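Local atomic coordinates of putative uncharacterized protein (Mycobacterium tuberculosis, PDB entry 2ZQ5), a protein that probably transfers sulfuryl groups from an activated sulfate donor to acceptor molecules. Residues A[58-61]-A[62-66]; A[296-299]-A[300-304]; A[132-135]-A[136-139]. One frame throughout, in Å; residues are numbered along the deposited sequence.

All three contacts are local, each within one continuous stretch. Interactions 1 and 2 are successive alpha-helical turns, in helix 55-81 and near the C-terminal end of helix 282-304, and both are partly buried; interaction 3 is a surface turn in the loop between helices 122-126 and 141-156. The first pairs a methionine with an aromatic ring and bends an arginine back over the backbone. The second has a carboxylate-guanidinium pair on its outer face and mainly apolar residues on its sheet-facing side. The third fastens a tryptophan by its indole N-H and lays an arginine over it. Their centres lie 31 to 40 Å apart, and none touches another.

Interaction 1 of 3, residues A[58-61]-A[62-66]; sequences SKMN and RFFLR
Arg62, Phe63, Phe64 and Leu65 pass their backbone N-H groups to the carbonyls of Ser58, Lys59, Met60 and Asn61, four i to i+4 bonds in a row, of which Phe64 N to Met60 O is 2.9 Å long. Met60 and Phe64 cross at a slant on one flank. The methionine is bent at both chi2 and chi3 (-54° and -73°), which curls its terminal methyl round toward the next turn until Met60 CE comes within 3.8 Å of Phe64 CZ, while Met60 CB lies 3.9 Å from Phe64 CE2. The Phe64 ring also sits over the Met60 carbonyl, whose oxygen is 3.1 Å from Phe64 CD2 and displaced toward the rim of the face. At its edge the same ring meets the Asn61 amide: Asn61 OD1 lies in the ring plane, 3.7 Å from Phe64 CD2, where it may be drawn to the weakly positive C-H rim; the amide is turned nearly perpendicular to the ring. Arg62 lies on another flank. Its bend at chi3 (53°) folds the guanidinium back, one face over the preceding turn, with Arg62 NH2 3.3 Å from Lys59 CA. In the guanidinium plane a water accepts from Arg62 NH2 and donates to Ser58 OG at 2.6 Å, joining the two side chains, and Arg62 NH1 is bonded to the carbonyl of Val10. Ser58 OG bonds to the carbonyls of Thr54 and Val55, one turn back. Leu65 packs on Leu43, Leu44 and Tyr47 of helix 36-50, and Met60 and Phe64 both rest on Leu163. These are successive turns of an amphipathic alpha-helix, with Lys59 and Phe63 on its exposed face and Asn61 and Leu65 on the side turned to a neighbouring helix.

Interaction 2 of 3, residues A[296-299]-A[300-304]; sequences GLER and FNAAR
Glu298 and Ala302 are joined by the backbone bond from Ala302 N to Glu298 O, 2.9 Å long, one of four regular i to i+4 bonds here; Phe300 to Gly296, Asn301 to Leu297 and Ala303 to Arg299 are the others. The charged contact sits at the outer face, between the neighbours Glu298 and Arg299. Arg299 reaches the carboxylate side-on with two nitrogens, one to each oxygen. Arg299 NE lies 2.7 Å from Glu298 OE1, on its syn side but tilted 24° out of the carboxylate plane, whereas Arg299 NH2 to Glu298 OE2, at 3.0 Å, is almost straight (173°), uses the syn lone pair and lies in the guanidinium plane. Bends at chi2 and chi3 of Arg299 double its chain back to make this grip, and Glu298 bends at chi2 to meet it. Two bonds to two oxygens fix the rotation of both flat groups. Van der Waals contacts bring this pair onto the next turn: the methyl of Ala302 comes against the pair obliquely, its CB 3.3 Å from Arg299 NH2 and 3.6 Å from Glu298 OE2. On another flank, Asn301 lays its amide beside the Leu297 carbonyl, with Asn301 CG 3.4 Å from Leu297 O; a water donates to Leu297 O and weakly to Asn301 OD1, though other acceptors compete for its protons. The inward side is mainly apolar. Phe300 reaches Val251, Gln253 and Phe312 on two neighbouring strands as well as Leu239, and Ala303 packs on Leu239 too. Arg304 is the charged exception, forming a salt bridge with Asp314. This is the last part of helix 282-304, which belongs to the helical connection between the adjacent parallel strands 250-255 and 312-316, a beta-alpha-beta crossover of the sulfotransferase fold.

Interaction 3 of 3, residues A[132-135]-A[136-139]; sequences PPRE and TWES
Pro133 and Thr136 close the first of three overlapping type I beta turns, Arg134 and Trp137 the second, and Thr136 and Ser139 the third, in an irregular loop. Pro133 O accepts twice from Thr136: from the backbone N at 2.9 Å, approaching above the carbonyl plane, and from OG1 at 2.6 Å, within that plane. The Thr136 chi1 of 68° sets OG1 between the backbone N and the carbonyl carbon, facing back across the turn. Trp137 N bonds to Arg134 O at 3.2 Å. The indole is held at its edge, where Trp137 NE1 donates to Pro132 O at 3.0 Å, well above the plane of that carbonyl. Over one indole face runs Arg134: its CD stands 3.5 Å from the centroid of the six-membered ring, a CH-pi contact nearly on the ring normal, and its guanidinium lies only 6° from parallel, with Arg134 NE 3.5 Å from Trp137 CZ3. One water links Arg134 NH2 to Glu138 OE2. Trp137 is buried among Trp123 and His121, whose rings it meets edge-to-face, and Tyr143, tying this surface turn to helices 122-126 and 141-156.

Interaction 1 of 3, residues A[58-61]-A[62-66]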
loop_
_atom_site.group_PDB
_atom_site.type_symbol
_atom_site.label_atom_id
_atom_site.label_comp_id
_atom_site.label_asym_id
_atom_site.label_seq_id
_atom_site.Cartn_x
_atom_site.Cartn_y
_atom_site.Cartn_z
ATOM N N SER A 58 17.158 11.172 -6.312
ATOM C CA SER A 58 16.340 11.932 -7.250
ATOM C C SER A 58 15.969 11.065 -8.450
ATOM O O SER A 58 14.840 11.122 -8.943
ATOM C CB SER A 58 17.093 13.179 -7.719
ATOM O OG SER A 58 18.356 12.835 -8.255
ATOM N N LYS A 59 16.914 10.255 -8.913
ATOM C CA LYS A 59 16.662 9.376 -10.049
ATOM C C LYS A 59 15.587 8.355 -9.689
ATOM O O LYS A 59 14.673 8.098 -10.475
ATOM C CB LYS A 59 17.945 8.646 -10.459
ATOM C CG LYS A 59 17.743 7.644 -11.588
ATOM C CD LYS A 59 19.013 6.858 -11.883
ATOM C CE LYS A 59 18.769 5.823 -12.973
ATOM N NZ LYS A 59 19.977 4.999 -13.253
ATOM N N MET A 60 15.692 7.786 -8.491
ATOM C CA MET A 60 14.728 6.789 -8.046
ATOM C C MET A 60 13.329 7.368 -7.893
ATOM O O MET A 60 12.355 6.788 -8.371
ATOM C CB MET A 60 15.174 6.165 -6.720
ATOM C CG MET A 60 16.484 5.394 -6.807
ATOM S SD MET A 60 16.462 4.124 -8.095
ATOM C CE MET A 60 15.396 2.924 -7.358
ATOM N N ASN A 61 13.218 8.515 -7.235
ATOM C CA ASN A 61 11.902 9.105 -7.057
ATOM C C ASN A 61 11.308 9.599 -8.369
ATOM O O ASN A 61 10.088 9.604 -8.538
ATOM C CB ASN A 61 11.957 10.210 -6.006
ATOM C CG ASN A 61 12.057 9.649 -4.604
ATOM O OD1 ASN A 61 11.165 8.931 -4.152
ATOM N ND2 ASN A 61 13.148 9.959 -3.912
ATOM N N ARG A 62 12.161 10.006 -9.303
ATOM C CA ARG A 62 11.672 10.450 -10.600
ATOM C C ARG A 62 11.032 9.228 -11.258
ATOM O O ARG A 62 9.966 9.316 -11.872
ATOM C CB ARG A 62 12.833 10.986 -11.449
ATOM C CG ARG A 62 12.450 11.384 -12.865
ATOM C CD ARG A 62 13.549 12.206 -13.545
ATOM N NE ARG A 62 14.859 11.557 -13.506
ATOM C CZ ARG A 62 15.859 11.925 -12.709
ATOM N NH1 ARG A 62 15.710 12.944 -11.872
ATOM N NH2 ARG A 62 17.014 11.276 -12.749
ATOM N N PHE A 63 11.687 8.081 -11.102
ATOM C CA PHE A 63 11.205 6.820 -11.657
ATOM C C PHE A 63 9.873 6.425 -11.013
ATOM O O PHE A 63 8.926 6.045 -11.706
ATOM C CB PHE A 63 12.237 5.715 -11.414
ATOM C CG PHE A 63 11.859 4.385 -12.003
ATOM C CD1 PHE A 63 12.014 4.141 -13.364
ATOM C CD2 PHE A 63 11.343 3.376 -11.198
ATOM C CE1 PHE A 63 11.660 2.907 -13.915
ATOM C CE2 PHE A 63 10.985 2.140 -11.739
ATOM C CZ PHE A 63 11.146 1.906 -13.100
ATOM N N PHE A 64 9.801 6.522 -9.687
ATOM C CA PHE A 64 8.580 6.156 -8.980
ATOM C C PHE A 64 7.395 7.050 -9.323
ATOM O O PHE A 64 6.268 6.568 -9.453
ATOM C CB PHE A 64 8.788 6.191 -7.461
ATOM C CG PHE A 64 9.914 5.328 -6.973
ATOM C CD1 PHE A 64 10.163 4.085 -7.545
ATOM C CD2 PHE A 64 10.714 5.753 -5.916
ATOM C CE1 PHE A 64 11.193 3.274 -7.070
ATOM C CE2 PHE A 64 11.744 4.949 -5.432
ATOM C CZ PHE A 64 11.985 3.710 -6.011
ATOM N N LEU A 65 7.635 8.352 -9.452
ATOM C CA LEU A 65 6.552 9.270 -9.769
ATOM C C LEU A 65 6.088 9.090 -11.208
ATOM O O LEU A 65 4.889 9.138 -11.484
ATOM C CB LEU A 65 6.973 10.718 -9.494
ATOM C CG LEU A 65 7.256 11.017 -8.013
ATOM C CD1 LEU A 65 7.633 12.480 -7.863
ATOM C CD2 LEU A 65 6.027 10.690 -7.157
ATOM N N ARG A 66 7.024 8.877 -12.127
ATOM C CA ARG A 66 6.634 8.652 -13.513
ATOM C C ARG A 66 5.814 7.363 -13.537
ATOM O O ARG A 66 4.818 7.259 -14.255
ATOM C CB ARG A 66 7.859 8.482 -14.414
ATOM C CG ARG A 66 7.485 8.310 -15.882
ATOM C CD ARG A 66 8.668 7.884 -16.741
ATOM N NE ARG A 66 9.109 6.532 -16.411
ATOM C CZ ARG A 66 10.049 5.867 -17.074
ATOM N NH1 ARG A 66 10.658 6.430 -18.110
ATOM N NH2 ARG A 66 10.381 4.638 -16.701
HETATM O O HOH W 1 19.181 12.327 -10.690
#

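Interaction 2 of 3, residues A[296-299]-A[300-304]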
loop_
_atom_site.group_PDB
_atom_site.type_symbol
_atom_site.label_atom_id
_atom_site.label_comp_id
_atom_site.label_asym_id
_atom_site.label_seq_id
_atom_site.Cartn_x
_atom_site.Cartn_y
_atom_site.Cartn_z
ATOM N N GLY A 296 -1.169 7.651 12.453
ATOM C CA GLY A 296 -1.966 6.609 11.829
ATOM C C GLY A 296 -2.827 5.848 12.820
ATOM O O GLY A 296 -4.029 5.686 12.617
ATOM N N LEU A 297 -2.213 5.370 13.898
ATOM C CA LEU A 297 -2.960 4.617 14.895
ATOM C C LEU A 297 -4.000 5.477 15.614
ATOM O O LEU A 297 -5.110 5.015 15.886
ATOM C CB LEU A 297 -1.995 3.983 15.900
ATOM C CG LEU A 297 -1.128 2.862 15.314
ATOM C CD1 LEU A 297 -0.085 2.421 16.332
ATOM C CD2 LEU A 297 -2.012 1.691 14.906
ATOM N N GLU A 298 -3.653 6.727 15.912
ATOM C CA GLU A 298 -4.581 7.621 16.593
ATOM C C GLU A 298 -5.761 7.956 15.686
ATOM O O GLU A 298 -6.913 7.926 16.120
ATOM C CB GLU A 298 -3.859 8.899 17.028
ATOM C CG GLU A 298 -4.695 9.849 17.884
ATOM C CD GLU A 298 -5.709 10.635 17.077
ATOM O OE1 GLU A 298 -5.337 11.144 16.000
ATOM O OE2 GLU A 298 -6.869 10.758 17.525
ATOM N N ARG A 299 -5.481 8.259 14.421
ATOM C CA ARG A 299 -6.545 8.590 13.477
ATOM C C ARG A 299 -7.492 7.417 13.246
ATOM O O ARG A 299 -8.694 7.611 13.066
ATOM C CB ARG A 299 -5.949 9.048 12.142
ATOM C CG ARG A 299 -5.248 10.408 12.191
ATOM C CD ARG A 299 -6.235 11.556 12.378
ATOM N NE ARG A 299 -6.794 11.600 13.727
ATOM C CZ ARG A 299 -7.845 12.334 14.083
ATOM N NH1 ARG A 299 -8.466 13.096 13.191
ATOM N NH2 ARG A 299 -8.279 12.304 15.335
ATOM N N PHE A 300 -6.954 6.199 13.245
ATOM C CA PHE A 300 -7.790 5.019 13.048
ATOM C C PHE A 300 -8.721 4.867 14.248
ATOM O O PHE A 300 -9.912 4.632 14.081
ATOM C CB PHE A 300 -6.933 3.758 12.902
ATOM C CG PHE A 300 -7.710 2.542 12.472
ATOM C CD1 PHE A 300 -8.212 2.441 11.179
ATOM C CD2 PHE A 300 -7.941 1.495 13.366
ATOM C CE1 PHE A 300 -8.931 1.317 10.775
ATOM C CE2 PHE A 300 -8.661 0.361 12.971
ATOM C CZ PHE A 300 -9.157 0.273 11.671
ATOM N N ASN A 301 -8.177 5.005 15.454
ATOM C CA ASN A 301 -8.999 4.893 16.660
ATOM C C ASN A 301 -10.098 5.950 16.688
ATOM O O ASN A 301 -11.252 5.648 16.983
ATOM C CB ASN A 301 -8.156 5.050 17.929
ATOM C CG ASN A 301 -7.323 3.830 18.236
ATOM O OD1 ASN A 301 -7.611 2.732 17.762
ATOM N ND2 ASN A 301 -6.296 4.009 19.058
ATOM N N ALA A 302 -9.734 7.191 16.387
ATOM C CA ALA A 302 -10.695 8.288 16.411
ATOM C C ALA A 302 -11.841 8.090 15.429
ATOM O O ALA A 302 -13.002 8.320 15.768
ATOM C CB ALA A 302 -9.983 9.614 16.125
ATOM N N ALA A 303 -11.517 7.652 14.219
ATOM C CA ALA A 303 -12.520 7.449 13.184
ATOM C C ALA A 303 -13.370 6.197 13.367
ATOM O O ALA A 303 -14.559 6.193 13.064
ATOM C CB ALA A 303 -11.849 7.419 11.817
ATOM N N ARG A 304 -12.752 5.134 13.861
ATOM C CA ARG A 304 -13.439 3.864 14.062
ATOM C C ARG A 304 -14.640 3.948 15.006
ATOM O O ARG A 304 -15.623 3.226 14.838
ATOM C CB ARG A 304 -12.425 2.843 14.576
ATOM C CG ARG A 304 -12.974 1.481 14.945
ATOM C CD ARG A 304 -11.828 0.606 15.422
ATOM N NE ARG A 304 -12.275 -0.692 15.906
ATOM C CZ ARG A 304 -11.451 -1.667 16.270
ATOM N NH1 ARG A 304 -10.137 -1.485 16.202
ATOM N NH2 ARG A 304 -11.938 -2.823 16.696
HETATM O O HOH W 2 -5.481 2.237 16.162
#

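Interaction 3 of 3, residues A[132-135]-A[136-139]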
loop_
_atom_site.group_PDB
_atom_site.type_symbol
_atom_site.label_atom_id
_atom_site.label_comp_id
_atom_site.label_asym_id
_atom_site.label_seq_id
_atom_site.Cartn_x
_atom_site.Cartn_y
_atom_site.Cartn_z
ATOM N N PRO A 132 -7.035 -12.069 -15.980
ATOM C CA PRO A 132 -7.300 -13.210 -16.863
ATOM C C PRO A 132 -7.349 -14.493 -16.040
ATOM O O PRO A 132 -6.890 -14.520 -14.896
ATOM C CB PRO A 132 -6.095 -13.212 -17.810
ATOM C CG PRO A 132 -5.557 -11.809 -17.730
ATOM C CD PRO A 132 -5.724 -11.469 -16.277
ATOM N N PRO A 133 -7.915 -15.572 -16.603
ATOM C CA PRO A 133 -7.972 -16.826 -15.851
ATOM C C PRO A 133 -6.549 -17.212 -15.446
ATOM O O PRO A 133 -5.618 -17.108 -16.248
ATOM C CB PRO A 133 -8.589 -17.793 -16.854
ATOM C CG PRO A 133 -9.512 -16.908 -17.629
ATOM C CD PRO A 133 -8.654 -15.685 -17.873
ATOM N N ARG A 134 -6.392 -17.660 -14.206
ATOM C CA ARG A 134 -5.089 -18.024 -13.661
ATOM C C ARG A 134 -4.224 -18.923 -14.536
ATOM O O ARG A 134 -3.024 -18.686 -14.678
ATOM C CB ARG A 134 -5.265 -18.685 -12.292
ATOM C CG ARG A 134 -3.953 -18.953 -11.572
ATOM C CD ARG A 134 -3.258 -17.648 -11.211
ATOM N NE ARG A 134 -1.965 -17.862 -10.563
ATOM C CZ ARG A 134 -0.870 -18.272 -11.192
ATOM N NH1 ARG A 134 -0.899 -18.514 -12.496
ATOM N NH2 ARG A 134 0.259 -18.442 -10.516
ATOM N N GLU A 135 -4.830 -19.948 -15.121
ATOM C CA GLU A 135 -4.085 -20.888 -15.950
ATOM C C GLU A 135 -3.449 -20.281 -17.201
ATOM O O GLU A 135 -2.614 -20.917 -17.848
ATOM C CB GLU A 135 -4.985 -22.063 -16.351
ATOM C CG GLU A 135 -6.166 -21.705 -17.245
ATOM C CD GLU A 135 -7.357 -21.139 -16.487
ATOM O OE1 GLU A 135 -8.400 -20.900 -17.133
ATOM O OE2 GLU A 135 -7.260 -20.937 -15.257
ATOM N N THR A 136 -3.823 -19.050 -17.536
ATOM C CA THR A 136 -3.282 -18.401 -18.729
ATOM C C THR A 136 -2.115 -17.455 -18.479
ATOM O O THR A 136 -1.451 -17.028 -19.419
ATOM C CB THR A 136 -4.363 -17.583 -19.466
ATOM O OG1 THR A 136 -4.746 -16.459 -18.659
ATOM C CG2 THR A 136 -5.586 -18.443 -19.754
ATOM N N TRP A 137 -1.857 -17.126 -17.220
ATOM C CA TRP A 137 -0.789 -16.183 -16.911
ATOM C C TRP A 137 0.582 -16.495 -17.501
ATOM O O TRP A 137 1.224 -15.608 -18.061
ATOM C CB TRP A 137 -0.670 -16.003 -15.399
ATOM C CG TRP A 137 -1.880 -15.360 -14.776
ATOM C CD1 TRP A 137 -3.090 -15.120 -15.373
ATOM C CD2 TRP A 137 -2.011 -14.930 -13.419
ATOM N NE1 TRP A 137 -3.965 -14.573 -14.467
ATOM C CE2 TRP A 137 -3.329 -14.446 -13.259
ATOM C CE3 TRP A 137 -1.145 -14.910 -12.319
ATOM C CZ2 TRP A 137 -3.802 -13.949 -12.041
ATOM C CZ3 TRP A 137 -1.615 -14.415 -11.108
ATOM C CH2 TRP A 137 -2.933 -13.943 -10.981
ATOM N N GLU A 138 1.034 -17.741 -17.382
ATOM C CA GLU A 138 2.348 -18.114 -17.903
ATOM C C GLU A 138 2.460 -17.997 -19.422
ATOM O O GLU A 138 3.553 -18.122 -19.981
ATOM C CB GLU A 138 2.705 -19.541 -17.475
ATOM C CG GLU A 138 2.949 -19.728 -15.981
ATOM C CD GLU A 138 4.065 -18.850 -15.444
ATOM O OE1 GLU A 138 4.936 -18.431 -16.234
ATOM O OE2 GLU A 138 4.078 -18.589 -14.223
ATOM N N SER A 139 1.331 -17.763 -20.085
ATOM C CA SER A 139 1.305 -17.621 -21.537
ATOM C C SER A 139 0.921 -16.196 -21.924
ATOM O O SER A 139 0.860 -15.858 -23.106
ATOM C CB SER A 139 0.296 -18.598 -22.148
ATOM O OG SER A 139 0.629 -19.943 -21.844
HETATM O O HOH W 3 -0.465 -19.479 -15.446
HETATM O O HOH W 4 1.941 -18.582 -12.738
#